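Local atomic coordinates of 303aa long hypothetical esterase (PDB entry 3AIN), a protein that hydrolyses carboxylic esters as a thermostable, archaeal carboxylesterase of the hormone-sensitive lipase-like branch of the alpha/beta hydrolase fold. Residues 127-131 against 141-145; 132-138 against 228-232; 174-178 against 240-244. The protein carries 1 engineered substitution. One frame throughout, in Å; residues are numbered along the deposited sequence.

Contact 1: residues 127-131 against 141-145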
ATOM      1  N   VAL A 127     -14.653  -8.828 -17.067  1.00 11.81           N
ATOM      2  CA  VAL A 127     -14.726  -9.384 -18.435  1.00 11.61           C
ATOM      3  C   VAL A 127     -14.578 -10.922 -18.436  1.00 13.61           C
ATOM      4  O   VAL A 127     -13.643 -11.466 -17.843  1.00 13.92           O
ATOM      5  CB  VAL A 127     -13.623  -8.721 -19.315  1.00 10.62           C
ATOM      6  CG1 VAL A 127     -13.561  -9.350 -20.698  1.00 12.17           C
ATOM      7  CG2 VAL A 127     -13.869  -7.238 -19.378  1.00 13.50           C
ATOM      8  N   ASP A 128     -15.497 -11.623 -19.112  1.00 11.53           N
ATOM      9  CA  ASP A 128     -15.433 -13.095 -19.212  1.00 12.68           C
ATOM     10  C   ASP A 128     -14.713 -13.464 -20.525  1.00 17.17           C
ATOM     11  O   ASP A 128     -15.345 -13.789 -21.550  1.00 14.74           O
ATOM     12  CB  ASP A 128     -16.849 -13.706 -19.179  1.00 14.49           C
ATOM     13  CG  ASP A 128     -17.022 -14.824 -18.126  1.00 32.07           C
ATOM     14  OD1 ASP A 128     -16.133 -15.053 -17.276  1.00 27.27           O
ATOM     15  OD2 ASP A 128     -18.140 -15.391 -18.054  1.00 28.99           O
ATOM     16  N   TYR A 129     -13.411 -13.209 -20.548  1.00 14.01           N
ATOM     17  CA  TYR A 129     -12.611 -13.509 -21.737  1.00 14.79           C
ATOM     18  C   TYR A 129     -12.563 -15.028 -21.979  1.00 12.73           C
ATOM     19  O   TYR A 129     -12.683 -15.832 -21.050  1.00 13.90           O
ATOM     20  CB  TYR A 129     -11.198 -12.912 -21.611  1.00 10.99           C
ATOM     21  CG  TYR A 129     -10.425 -13.391 -20.383  1.00 11.33           C
ATOM     22  CD1 TYR A 129      -9.743 -14.615 -20.393  1.00 15.15           C
ATOM     23  CD2 TYR A 129     -10.419 -12.643 -19.191  1.00 10.37           C
ATOM     24  CE1 TYR A 129      -8.978 -15.038 -19.277  1.00 10.75           C
ATOM     25  CE2 TYR A 129      -9.642 -13.061 -18.070  1.00 11.60           C
ATOM     26  CZ  TYR A 129      -8.996 -14.296 -18.120  1.00 13.74           C
ATOM     27  OH  TYR A 129      -8.233 -14.719 -17.060  1.00 10.76           O
ATOM     28  N   ARG A 130     -12.331 -15.440 -23.230  1.00 12.46           N
ATOM     29  CA  ARG A 130     -12.283 -16.882 -23.512  1.00 11.55           C
ATOM     30  C   ARG A 130     -11.121 -17.585 -22.809  1.00 14.80           C
ATOM     31  O   ARG A 130      -9.992 -17.077 -22.803  1.00 15.39           O
ATOM     32  CB  ARG A 130     -12.157 -17.113 -25.031  1.00 13.20           C
ATOM     33  CG  ARG A 130     -13.508 -17.066 -25.777  1.00 16.18           C
ATOM     34  CD  ARG A 130     -13.299 -17.007 -27.320  1.00 16.97           C
ATOM     35  NE  ARG A 130     -12.595 -15.801 -27.730  1.00 17.97           N
ATOM     36  CZ  ARG A 130     -11.923 -15.666 -28.870  1.00 17.53           C
ATOM     37  NH1 ARG A 130     -11.955 -16.638 -29.779  1.00 20.81           N
ATOM     38  NH2 ARG A 130     -11.270 -14.553 -29.123  1.00 19.19           N
ATOM     39  N   LEU A 131     -11.373 -18.811 -22.352  1.00 12.90           N
ATOM     40  CA  LEU A 131     -10.371 -19.584 -21.606  1.00 14.30           C
ATOM     41  C   LEU A 131      -9.702 -20.671 -22.456  1.00 15.80           C
ATOM     42  O   LEU A 131     -10.352 -21.336 -23.280  1.00 16.02           O
ATOM     43  CB  LEU A 131     -10.989 -20.201 -20.347  1.00 15.23           C
ATOM     44  CG  LEU A 131     -11.629 -19.174 -19.392  1.00 15.53           C
ATOM     45  CD1 LEU A 131     -12.466 -19.838 -18.297  1.00 17.66           C
ATOM     46  CD2 LEU A 131     -10.536 -18.295 -18.791  1.00 15.44           C
ATOM     47  N   VAL A 141      -6.371 -12.487 -24.977  1.00 11.78           N
ATOM     48  CA  VAL A 141      -5.886 -11.145 -25.270  1.00 10.96           C
ATOM     49  C   VAL A 141      -6.830 -10.413 -26.225  1.00 12.52           C
ATOM     50  O   VAL A 141      -7.128  -9.219 -26.043  1.00 14.10           O
ATOM     51  CB  VAL A 141      -4.482 -11.219 -25.896  1.00 10.93           C
ATOM     52  CG1 VAL A 141      -4.009  -9.834 -26.341  1.00 12.48           C
ATOM     53  CG2 VAL A 141      -3.526 -11.823 -24.888  1.00 14.26           C
ATOM     54  N   VAL A 142      -7.249 -11.114 -27.275  1.00 12.49           N
ATOM     55  CA  VAL A 142      -8.172 -10.508 -28.230  1.00 15.42           C
ATOM     56  C   VAL A 142      -9.445 -10.038 -27.505  1.00 13.27           C
ATOM     57  O   VAL A 142      -9.889  -8.912 -27.694  1.00 15.64           O
ATOM     58  CB  VAL A 142      -8.542 -11.497 -29.356  1.00 16.09           C
ATOM     59  CG1 VAL A 142      -9.700 -10.934 -30.209  1.00 17.34           C
ATOM     60  CG2 VAL A 142      -7.328 -11.778 -30.252  1.00 18.50           C
ATOM     61  N   ASP A 143     -10.058 -10.934 -26.721  1.00 13.21           N
ATOM     62  CA  ASP A 143     -11.243 -10.560 -25.953  1.00 12.73           C
ATOM     63  C   ASP A 143     -10.982  -9.413 -24.977  1.00 13.68           C
ATOM     64  O   ASP A 143     -11.822  -8.529 -24.798  1.00 12.01           O
ATOM     65  CB  ASP A 143     -11.802 -11.755 -25.181  1.00 12.92           C
ATOM     66  CG  ASP A 143     -12.383 -12.811 -26.083  1.00 18.53           C
ATOM     67  OD1 ASP A 143     -12.368 -12.627 -27.314  1.00 17.22           O
ATOM     68  OD2 ASP A 143     -12.790 -13.863 -25.550  1.00 17.02           O
ATOM     69  N   SER A 144      -9.865  -9.476 -24.260  1.00 14.81           N
ATOM     70  CA  SER A 144      -9.581  -8.425 -23.279  1.00 10.98           C
ATOM     71  C   SER A 144      -9.438  -7.057 -23.907  1.00 12.76           C
ATOM     72  O   SER A 144      -9.971  -6.072 -23.387  1.00 12.59           O
ATOM     73  CB  SER A 144      -8.349  -8.789 -22.434  1.00  9.60           C
ATOM     74  OG  SER A 144      -8.597 -10.006 -21.712  1.00 10.84           O
ATOM     75  N   PHE A 145      -8.775  -6.998 -25.065  1.00 12.76           N
ATOM     76  CA  PHE A 145      -8.578  -5.718 -25.743  1.00 14.16           C
ATOM     77  C   PHE A 145      -9.907  -5.278 -26.375  1.00 13.45           C
ATOM     78  O   PHE A 145     -10.256  -4.111 -26.325  1.00 15.60           O
ATOM     79  CB  PHE A 145      -7.516  -5.850 -26.840  1.00 13.70           C
ATOM     80  CG  PHE A 145      -7.253  -4.577 -27.562  1.00 16.96           C
ATOM     81  CD1 PHE A 145      -6.867  -3.454 -26.849  1.00 21.13           C
ATOM     82  CD2 PHE A 145      -7.775  -4.400 -28.830  1.00 21.71           C
ATOM     83  CE1 PHE A 145      -6.747  -2.216 -27.485  1.00 24.17           C
ATOM     84  CE2 PHE A 145      -7.596  -3.189 -29.496  1.00 32.34           C
ATOM     85  CZ  PHE A 145      -7.131  -2.086 -28.804  1.00 30.72           C
TER
HETATM   86  O   HOH W   1     -15.308 -13.966 -24.402  1.00 18.75           O

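Contact 2: residues 132-138 against 228-232. With PO4 (phosphate ion), chain G.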
ATOM      1  N   ALA A 132      -8.455 -20.975 -22.098  1.00 14.35           N
ATOM      2  CA  ALA A 132      -7.767 -22.178 -22.559  1.00 14.85           C
ATOM      3  C   ALA A 132      -8.144 -23.368 -21.678  1.00 14.48           C
ATOM      4  O   ALA A 132      -8.560 -23.177 -20.536  1.00 14.93           O
ATOM      5  CB  ALA A 132      -6.228 -21.929 -22.500  1.00 13.89           C
ATOM      6  N   PRO A 133      -7.897 -24.611 -22.155  1.00 17.25           N
ATOM      7  CA  PRO A 133      -7.322 -24.966 -23.456  1.00 18.00           C
ATOM      8  C   PRO A 133      -8.319 -24.908 -24.624  1.00 20.50           C
ATOM      9  O   PRO A 133      -7.909 -25.023 -25.795  1.00 16.89           O
ATOM     10  CB  PRO A 133      -6.843 -26.412 -23.240  1.00 17.76           C
ATOM     11  CG  PRO A 133      -7.819 -26.973 -22.258  1.00 20.39           C
ATOM     12  CD  PRO A 133      -8.136 -25.806 -21.318  1.00 17.52           C
ATOM     13  N   GLU A 134      -9.606 -24.705 -24.329  1.00 19.08           N
ATOM     14  CA  GLU A 134     -10.619 -24.603 -25.404  1.00 21.79           C
ATOM     15  C   GLU A 134     -10.273 -23.503 -26.411  1.00 20.79           C
ATOM     16  O   GLU A 134     -10.454 -23.657 -27.631  1.00 19.36           O
ATOM     17  CB  GLU A 134     -12.019 -24.340 -24.816  1.00 20.50           C
ATOM     18  CG  GLU A 134     -12.601 -25.497 -24.035  1.00 25.51           C
ATOM     19  CD  GLU A 134     -12.167 -25.506 -22.573  1.00 37.77           C
ATOM     20  OE1 GLU A 134     -11.349 -24.632 -22.199  1.00 25.24           O
ATOM     21  OE2 GLU A 134     -12.431 -26.522 -21.882  1.00 34.28           O
ATOM     22  N   ASN A 135      -9.825 -22.360 -25.895  1.00 16.61           N
ATOM     23  CA  ASN A 135      -9.483 -21.230 -26.733  1.00 15.89           C
ATOM     24  C   ASN A 135      -8.043 -20.839 -26.441  1.00 18.50           C
ATOM     25  O   ASN A 135      -7.754 -20.316 -25.374  1.00 17.36           O
ATOM     26  CB  ASN A 135     -10.409 -20.046 -26.425  1.00 16.79           C
ATOM     27  CG  ASN A 135     -11.880 -20.419 -26.530  1.00 23.45           C
ATOM     28  OD1 ASN A 135     -12.433 -20.444 -27.626  1.00 21.95           O
ATOM     29  ND2 ASN A 135     -12.479 -20.835 -25.410  1.00 21.96           N
ATOM     30  N   LYS A 136      -7.129 -21.212 -27.336  1.00 17.01           N
ATOM     31  CA  LYS A 136      -5.695 -20.962 -27.133  1.00 14.90           C
ATOM     32  C   LYS A 136      -5.372 -19.472 -27.220  1.00 17.37           C
ATOM     33  O   LYS A 136      -6.090 -18.707 -27.850  1.00 15.99           O
ATOM     34  CB  LYS A 136      -4.901 -21.715 -28.215  1.00 17.63           C
ATOM     35  CG  LYS A 136      -4.946 -23.229 -28.063  1.00 26.12           C
ATOM     36  CD  LYS A 136      -3.644 -23.707 -27.466  1.00 29.06           C
ATOM     37  CE  LYS A 136      -3.658 -25.164 -27.095  1.00 32.03           C
ATOM     38  NZ  LYS A 136      -2.616 -25.388 -26.048  1.00 23.00           N
ATOM     39  N   PHE A 137      -4.239 -19.070 -26.633  1.00 13.65           N
ATOM     40  CA  PHE A 137      -3.626 -17.796 -26.987  1.00 13.99           C
ATOM     41  C   PHE A 137      -3.771 -17.597 -28.506  1.00 14.75           C
ATOM     42  O   PHE A 137      -3.499 -18.523 -29.265  1.00 17.72           O
ATOM     43  CB  PHE A 137      -2.139 -17.856 -26.564  1.00 11.65           C
ATOM     44  CG  PHE A 137      -1.344 -16.647 -26.956  1.00 14.09           C
ATOM     45  CD1 PHE A 137      -1.323 -15.522 -26.141  1.00 13.40           C
ATOM     46  CD2 PHE A 137      -0.595 -16.639 -28.131  1.00 15.67           C
ATOM     47  CE1 PHE A 137      -0.590 -14.402 -26.482  1.00 14.12           C
ATOM     48  CE2 PHE A 137       0.162 -15.524 -28.480  1.00 15.60           C
ATOM     49  CZ  PHE A 137       0.180 -14.408 -27.663  1.00 16.96           C
ATOM     50  N   PRO A 138      -4.060 -16.362 -28.962  1.00 14.46           N
ATOM     51  CA  PRO A 138      -4.249 -15.152 -28.174  1.00 13.06           C
ATOM     52  C   PRO A 138      -5.710 -14.820 -27.880  1.00 11.43           C
ATOM     53  O   PRO A 138      -6.028 -13.651 -27.687  1.00 13.90           O
ATOM     54  CB  PRO A 138      -3.692 -14.062 -29.078  1.00 13.44           C
ATOM     55  CG  PRO A 138      -4.023 -14.562 -30.489  1.00 16.03           C
ATOM     56  CD  PRO A 138      -4.014 -16.076 -30.412  1.00 16.87           C
ATOM     57  N   GLN A 228       1.225 -24.656 -20.964  1.00 15.66           N
ATOM     58  CA  GLN A 228       0.938 -25.677 -21.955  1.00 16.55           C
ATOM     59  C   GLN A 228      -0.499 -25.590 -22.466  1.00 17.27           C
ATOM     60  O   GLN A 228      -0.752 -25.792 -23.652  1.00 17.58           O
ATOM     61  CB  GLN A 228       1.190 -27.066 -21.362  1.00 16.17           C
ATOM     62  CG  GLN A 228       2.656 -27.364 -21.162  1.00 19.25           C
ATOM     63  CD  GLN A 228       2.886 -28.759 -20.613  1.00 32.07           C
ATOM     64  OE1 GLN A 228       1.991 -29.351 -20.017  1.00 27.56           O
ATOM     65  NE2 GLN A 228       4.122 -29.235 -20.705  1.00 40.60           N
ATOM     66  N   GLN A 229      -1.441 -25.279 -21.580  1.00 16.69           N
ATOM     67  CA  GLN A 229      -2.850 -25.194 -21.986  1.00 15.37           C
ATOM     68  C   GLN A 229      -3.063 -23.964 -22.866  1.00 15.22           C
ATOM     69  O   GLN A 229      -3.846 -23.980 -23.812  1.00 14.31           O
ATOM     70  CB  GLN A 229      -3.766 -25.088 -20.756  1.00 14.21           C
ATOM     71  CG  GLN A 229      -3.594 -26.178 -19.717  1.00 16.56           C
ATOM     72  CD  GLN A 229      -3.594 -27.538 -20.338  1.00 25.36           C
ATOM     73  OE1 GLN A 229      -4.472 -27.854 -21.148  1.00 22.32           O
ATOM     74  NE2 GLN A 229      -2.521 -28.274 -20.118  1.00 23.61           N
ATOM     75  N   TYR A 230      -2.418 -22.857 -22.491  1.00 11.62           N
ATOM     76  CA  TYR A 230      -2.679 -21.567 -23.127  1.00 12.45           C
ATOM     77  C   TYR A 230      -1.965 -21.383 -24.467  1.00 14.27           C
ATOM     78  O   TYR A 230      -2.575 -20.914 -25.439  1.00 14.20           O
ATOM     79  CB  TYR A 230      -2.275 -20.458 -22.130  1.00 11.60           C
ATOM     80  CG  TYR A 230      -2.536 -19.039 -22.561  1.00 12.59           C
ATOM     81  CD1 TYR A 230      -3.758 -18.647 -23.107  1.00 11.37           C
ATOM     82  CD2 TYR A 230      -1.579 -18.054 -22.333  1.00 13.53           C
ATOM     83  CE1 TYR A 230      -4.048 -17.303 -23.355  1.00 13.71           C
ATOM     84  CE2 TYR A 230      -1.855 -16.722 -22.609  1.00 10.89           C
ATOM     85  CZ  TYR A 230      -3.114 -16.349 -23.059  1.00 10.90           C
ATOM     86  OH  TYR A 230      -3.376 -15.029 -23.322  1.00 11.28           O
ATOM     87  N   LEU A 231      -0.656 -21.648 -24.509  1.00 13.36           N
ATOM     88  CA  LEU A 231       0.125 -21.296 -25.691  1.00 14.81           C
ATOM     89  C   LEU A 231      -0.057 -22.291 -26.847  1.00 15.11           C
ATOM     90  O   LEU A 231      -0.379 -23.452 -26.606  1.00 16.30           O
ATOM     91  CB  LEU A 231       1.605 -21.192 -25.341  1.00 14.59           C
ATOM     92  CG  LEU A 231       1.898 -20.093 -24.308  1.00 13.90           C
ATOM     93  CD1 LEU A 231       3.394 -19.972 -24.178  1.00 18.00           C
ATOM     94  CD2 LEU A 231       1.301 -18.772 -24.737  1.00 15.66           C
ATOM     95  N   ARG A 232       0.171 -21.822 -28.078  1.00 15.27           N
ATOM     96  CA  ARG A 232       0.067 -22.677 -29.278  1.00 17.07           C
ATOM     97  C   ARG A 232       1.384 -23.343 -29.603  1.00 20.44           C
ATOM     98  O   ARG A 232       1.432 -24.513 -29.970  1.00 17.44           O
ATOM     99  CB  ARG A 232      -0.373 -21.872 -30.491  1.00 18.87           C
ATOM    100  CG  ARG A 232      -1.689 -21.146 -30.302  1.00 21.98           C
ATOM    101  CD  ARG A 232      -1.875 -20.115 -31.373  1.00 23.54           C
ATOM    102  NE  ARG A 232      -0.834 -19.094 -31.379  1.00 19.25           N
ATOM    103  CZ  ARG A 232      -0.912 -17.983 -32.088  1.00 25.48           C
ATOM    104  NH1 ARG A 232      -1.932 -17.801 -32.925  1.00 26.57           N
ATOM    105  NH2 ARG A 232       0.039 -17.069 -31.998  1.00 21.40           N
TER
HETATM  106  P   PO4 G 306      -1.923 -14.322 -34.207  1.00 46.44           P
HETATM  107  O1  PO4 G 306      -1.450 -14.147 -35.635  1.00 59.42           O
HETATM  108  O2  PO4 G 306      -2.922 -15.460 -34.188  1.00 44.02           O
HETATM  109  O3  PO4 G 306      -0.739 -14.687 -33.342  1.00 41.49           O
HETATM  110  O4  PO4 G 306      -2.561 -13.028 -33.733  1.00 36.97           O

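Contact 3: residues 174-178 against 240-244. With PO4 (phosphate ion), chain G.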
ATOM      1  N   ASN A 174      -1.527  -9.920 -16.301  1.00  9.10           N
ATOM      2  CA  ASN A 174      -0.949 -10.071 -17.623  1.00 10.45           C
ATOM      3  C   ASN A 174      -1.875  -9.452 -18.672  1.00 12.46           C
ATOM      4  O   ASN A 174      -1.448  -8.629 -19.491  1.00 10.45           O
ATOM      5  CB  ASN A 174      -0.730 -11.570 -17.925  1.00 10.22           C
ATOM      6  CG  ASN A 174      -0.211 -11.805 -19.332  1.00 11.31           C
ATOM      7  OD1 ASN A 174       1.006 -11.989 -19.545  1.00 15.17           O
ATOM      8  ND2 ASN A 174      -1.108 -11.816 -20.286  1.00  8.70           N
ATOM      9  N   LEU A 175      -3.162  -9.794 -18.615  1.00  9.37           N
ATOM     10  CA  LEU A 175      -4.073  -9.232 -19.652  1.00  9.59           C
ATOM     11  C   LEU A 175      -4.259  -7.716 -19.544  1.00 11.22           C
ATOM     12  O   LEU A 175      -4.397  -7.029 -20.562  1.00 12.35           O
ATOM     13  CB  LEU A 175      -5.433  -9.958 -19.615  1.00 10.27           C
ATOM     14  CG  LEU A 175      -5.290 -11.444 -19.920  1.00 12.17           C
ATOM     15  CD1 LEU A 175      -6.592 -12.177 -19.560  1.00 11.20           C
ATOM     16  CD2 LEU A 175      -4.933 -11.676 -21.408  1.00 12.58           C
ATOM     17  N   ALA A 176      -4.334  -7.190 -18.323  1.00  8.95           N
ATOM     18  CA  ALA A 176      -4.415  -5.743 -18.145  1.00 10.74           C
ATOM     19  C   ALA A 176      -3.193  -5.093 -18.730  1.00 13.07           C
ATOM     20  O   ALA A 176      -3.323  -4.084 -19.456  1.00 10.81           O
ATOM     21  CB  ALA A 176      -4.552  -5.361 -16.657  1.00 11.33           C
ATOM     22  N   ALA A 177      -2.020  -5.673 -18.455  1.00 10.34           N
ATOM     23  CA  ALA A 177      -0.766  -5.077 -18.952  1.00 10.40           C
ATOM     24  C   ALA A 177      -0.725  -5.082 -20.490  1.00 12.21           C
ATOM     25  O   ALA A 177      -0.372  -4.080 -21.105  1.00 10.77           O
ATOM     26  CB  ALA A 177       0.447  -5.766 -18.372  1.00 10.01           C
ATOM     27  N   VAL A 178      -1.100  -6.199 -21.083  1.00  9.72           N
ATOM     28  CA  VAL A 178      -1.079  -6.362 -22.544  1.00 11.89           C
ATOM     29  C   VAL A 178      -2.112  -5.453 -23.196  1.00 13.84           C
ATOM     30  O   VAL A 178      -1.814  -4.757 -24.191  1.00 13.30           O
ATOM     31  CB  VAL A 178      -1.318  -7.841 -22.916  1.00  9.65           C
ATOM     32  CG1 VAL A 178      -1.541  -8.012 -24.422  1.00 11.19           C
ATOM     33  CG2 VAL A 178      -0.121  -8.675 -22.452  1.00 11.09           C
ATOM     34  N   PHE A 240       5.041 -10.384 -27.305  1.00 12.74           N
ATOM     35  CA  PHE A 240       4.767  -9.472 -26.187  1.00 11.73           C
ATOM     36  C   PHE A 240       3.372  -9.646 -25.629  1.00 11.65           C
ATOM     37  O   PHE A 240       3.119  -9.231 -24.499  1.00 11.36           O
ATOM     38  CB  PHE A 240       5.033  -7.989 -26.541  1.00 14.00           C
ATOM     39  CG  PHE A 240       3.953  -7.347 -27.387  1.00 12.49           C
ATOM     40  CD1 PHE A 240       2.847  -6.741 -26.789  1.00 16.80           C
ATOM     41  CD2 PHE A 240       4.008  -7.418 -28.779  1.00 18.21           C
ATOM     42  CE1 PHE A 240       1.844  -6.159 -27.573  1.00 19.18           C
ATOM     43  CE2 PHE A 240       2.964  -6.913 -29.557  1.00 19.38           C
ATOM     44  CZ  PHE A 240       1.868  -6.307 -28.940  1.00 18.31           C
ATOM     45  N   ARG A 241       2.453 -10.188 -26.441  1.00  9.76           N
ATOM     46  CA  ARG A 241       1.082 -10.361 -25.952  1.00 11.30           C
ATOM     47  C   ARG A 241       0.986 -11.467 -24.911  1.00 13.41           C
ATOM     48  O   ARG A 241      -0.066 -11.614 -24.249  1.00 12.58           O
ATOM     49  CB  ARG A 241       0.085 -10.592 -27.101  1.00 13.54           C
ATOM     50  CG  ARG A 241      -0.045  -9.408 -28.041  1.00 15.58           C
ATOM     51  CD  ARG A 241      -0.885  -9.775 -29.265  1.00 16.89           C
ATOM     52  NE  ARG A 241      -0.285 -10.901 -29.980  1.00 15.43           N
ATOM     53  CZ  ARG A 241      -0.879 -11.580 -30.953  1.00 17.10           C
ATOM     54  NH1 ARG A 241      -2.128 -11.285 -31.311  1.00 17.02           N
ATOM     55  NH2 ARG A 241      -0.263 -12.620 -31.493  1.00 18.63           N
ATOM     56  N   PHE A 242       2.011 -12.316 -24.852  1.00 11.62           N
ATOM     57  CA  PHE A 242       2.129 -13.302 -23.765  1.00 10.76           C
ATOM     58  C   PHE A 242       3.067 -12.768 -22.688  1.00 14.30           C
ATOM     59  O   PHE A 242       2.799 -12.912 -21.501  1.00 11.35           O
ATOM     60  CB  PHE A 242       2.673 -14.656 -24.282  1.00 10.99           C
ATOM     61  CG  PHE A 242       2.910 -15.696 -23.181  1.00 14.03           C
ATOM     62  CD1 PHE A 242       1.903 -16.024 -22.284  1.00 15.38           C
ATOM     63  CD2 PHE A 242       4.171 -16.258 -22.989  1.00 13.72           C
ATOM     64  CE1 PHE A 242       2.129 -16.932 -21.247  1.00 15.65           C
ATOM     65  CE2 PHE A 242       4.410 -17.160 -21.923  1.00 12.72           C
ATOM     66  CZ  PHE A 242       3.372 -17.538 -21.107  1.00 13.67           C
ATOM     67  N   SER A 243       4.235 -12.278 -23.105  1.00 11.90           N
ATOM     68  CA  SER A 243       5.215 -11.725 -22.151  1.00 10.17           C
ATOM     69  C   SER A 243       5.368 -10.221 -22.352  1.00 10.34           C
ATOM     70  O   SER A 243       6.231  -9.803 -23.090  1.00 10.93           O
ATOM     71  CB  SER A 243       6.592 -12.382 -22.368  1.00 13.38           C
ATOM     72  OG  SER A 243       6.564 -13.768 -22.062  1.00 12.58           O
ATOM     73  N   PRO A 244       4.561  -9.407 -21.661  1.00 11.42           N
ATOM     74  CA  PRO A 244       4.547  -7.980 -21.958  1.00 11.71           C
ATOM     75  C   PRO A 244       5.856  -7.295 -21.577  1.00 12.49           C
ATOM     76  O   PRO A 244       6.125  -6.192 -22.048  1.00 12.38           O
ATOM     77  CB  PRO A 244       3.355  -7.442 -21.134  1.00 11.90           C
ATOM     78  CG  PRO A 244       3.067  -8.542 -20.112  1.00 11.30           C
ATOM     79  CD  PRO A 244       3.376  -9.812 -20.876  1.00 11.32           C
TER
HETATM   80  P   PO4 G 306      -1.923 -14.322 -34.207  1.00 46.44           P
HETATM   81  O1  PO4 G 306      -1.450 -14.147 -35.635  1.00 59.42           O
HETATM   82  O2  PO4 G 306      -2.922 -15.460 -34.188  1.00 44.02           O
HETATM   83  O3  PO4 G 306      -0.739 -14.687 -33.342  1.00 41.49           O
HETATM   84  O4  PO4 G 306      -2.561 -13.028 -33.733  1.00 36.97           O

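Contact 1: residues 127-131 against 141-145
Tyr129 and Arg130, in the loop that leaves strand 123-127, run past the first turns of helix 139-153 and come closest at Asp143, where the CA atoms of Tyr129 and Asp143 are 5.3 Å apart. Residues 141-145 are regular helix, with Phe145 N bonded to Val141 O, whereas 127-131 lead from the strand into the loop. Arg130 offers its backbone N to Asp143 OD2 at 2.8 Å. The same oxygen accepts from the side chain as well: Arg130 NE reaches Asp143 OD2 at 2.9 Å along a nearly straight path (164°), exactly in the guanidinium plane. Arg130 NH2 closes the salt bridge on Asp143 OD1, also at 2.9 Å, meeting it from above the carboxylate plane. The grip is therefore side-on, NE and NH2 each taking one oxygen, and a bend at chi3 (-63°) brings the guanidinium edge round to the carboxylate. OD2 uses its anti side for the backbone N and its syn side for NE. A water also donates to OD2 and to Asp128 O, so this buried oxygen collects three donors, an environment that would probably favour the charged form of the aspartate. An acid suits the position because its two oxygens can serve backbone and arginine together. Closer to the backbone, Tyr129 CB packs on Asp143 CB at 3.8 Å, with Ser144 OG alongside; that hydroxyl is bonded to Ala140 O one turn back. The Tyr129 ring leads away to stack on His97, its OH bonded to His97 O. Arg130 NH2 has a second acid in Glu74, Asp143 also touches Ile77 of strand 76-83, and helix 171-185 supplies Leu175 against Tyr129 and Thr179 against Ser144.

Contact 2: residues 132-138 against 228-232
Gln229, in the last turn of helix 220-230, lies beside Pro133, its OE1 3.5 Å from Pro133 CB. The contact joins the end of this helix to the loop 132-138 of an alpha/beta hydrolase fold, a loop carrying two cis prolines, Pro133 and Pro138. Near the helix C-terminus, backbone carbonyls lack the usual amide partners, and Lys136 supplies a charged donor: its NZ bonds Gln229 O at 2.9 Å, from well above the carbonyl plane, and Leu231 O at 3.0 Å. Its positive charge probably also suits the partly negative C-terminal end of the helix; a kink at chi2 (-103°) folds the lysine over the carbonyls. Tyr230 O, between them in sequence, accepts from Phe137 N at 2.8 Å. Phe137 CB sits over the centre of the Tyr230 ring face, 3.8 Å from the centroid, while the edge of the phenyl ring is directed at that face in an offset edge-to-face pair, planes at 81°. Ala132 CB meets the rim of the tyrosine ring, and Phe101 stacks on it from elsewhere in the chain. Leu231, the first residue beyond the helix, brings CD2 to Phe137 CB. Arg232 runs along the edge of the Phe137 ring at about a right angle to that side chain, NH2 near the ring plane and the two planes 79° apart. Phe137 O and Pro138 CD lie over one guanidinium face. Asp236 shares Arg232 NH2 with a phosphate ion that was probably part of the crystallisation medium; Arg232 NH1 donates to phosphate O2 and NH2 to phosphate O3, both at 2.8 Å.

Contact 3: residues 174-178 against 240-244
This is mainly apolar packing of helix 171-185 against the segment 240-244, whose first three residues have helix-like backbone angles but no regular helical bonding, and which lies in the loop between helix 220-230 and strand 255-260. Val178 carries most of it. Its CG2 approaches Arg241 O at 3.4 Å and Pro244 CB at 3.9 Å, while CG1 rests over Arg241 CA; CG1 is anti to the backbone N (chi1 170°), which spreads both methyls over the loop. A branched, compact side chain suits a helix face pressed against main chain. Ala177 CB meets Pro244 CG at 4.2 Å, its small size letting the proline ring come close to the helix. The helix follows strand 164-169, and Gly168, Ser170 and Gly172, spanning the turn from the strand into the helix, match the GxSxG nucleophile elbow of alpha/beta hydrolases, consistent with the family though unconfirmed here; Asn174 lies near it. Arg241, by contrast, sends its charged end away from the helix. CG stands beside the backbone N and a bend at chi3 (-58°) turns the guanidinium toward Asp239 and the bound phosphate. There Arg241 NH1 donates to phosphate O4 at 3.0 Å and NH2 to phosphate O3 at 2.8 Å, the phosphorus lying in the guanidinium plane; CG of the same arginine lies over the Phe240 ring face, toward its rim.

How the contacts relate
The three contacts form a connected group within one alpha/beta hydrolase fold, their centres about 12 to 14 Å apart. Contact 1 precedes contact 3 along the chain, while contact 2 interleaves with both: the loop after strand 123-127 supplies its first half, and the end of helix 220-230 with the residues just after it its second. Helix 139-153, which carries 141-145 of contact 1, touches both other contacts through Val141, which meets Tyr230, Val178 and Arg241. Phe137 and Leu231 continue the packing onto 240-244, and Arg232 and Arg241 share one phosphate. The arrangement thus ties helices 139-153 and 171-185 to the loop segments 132-138 and 240-244 and to the end of helix 220-230.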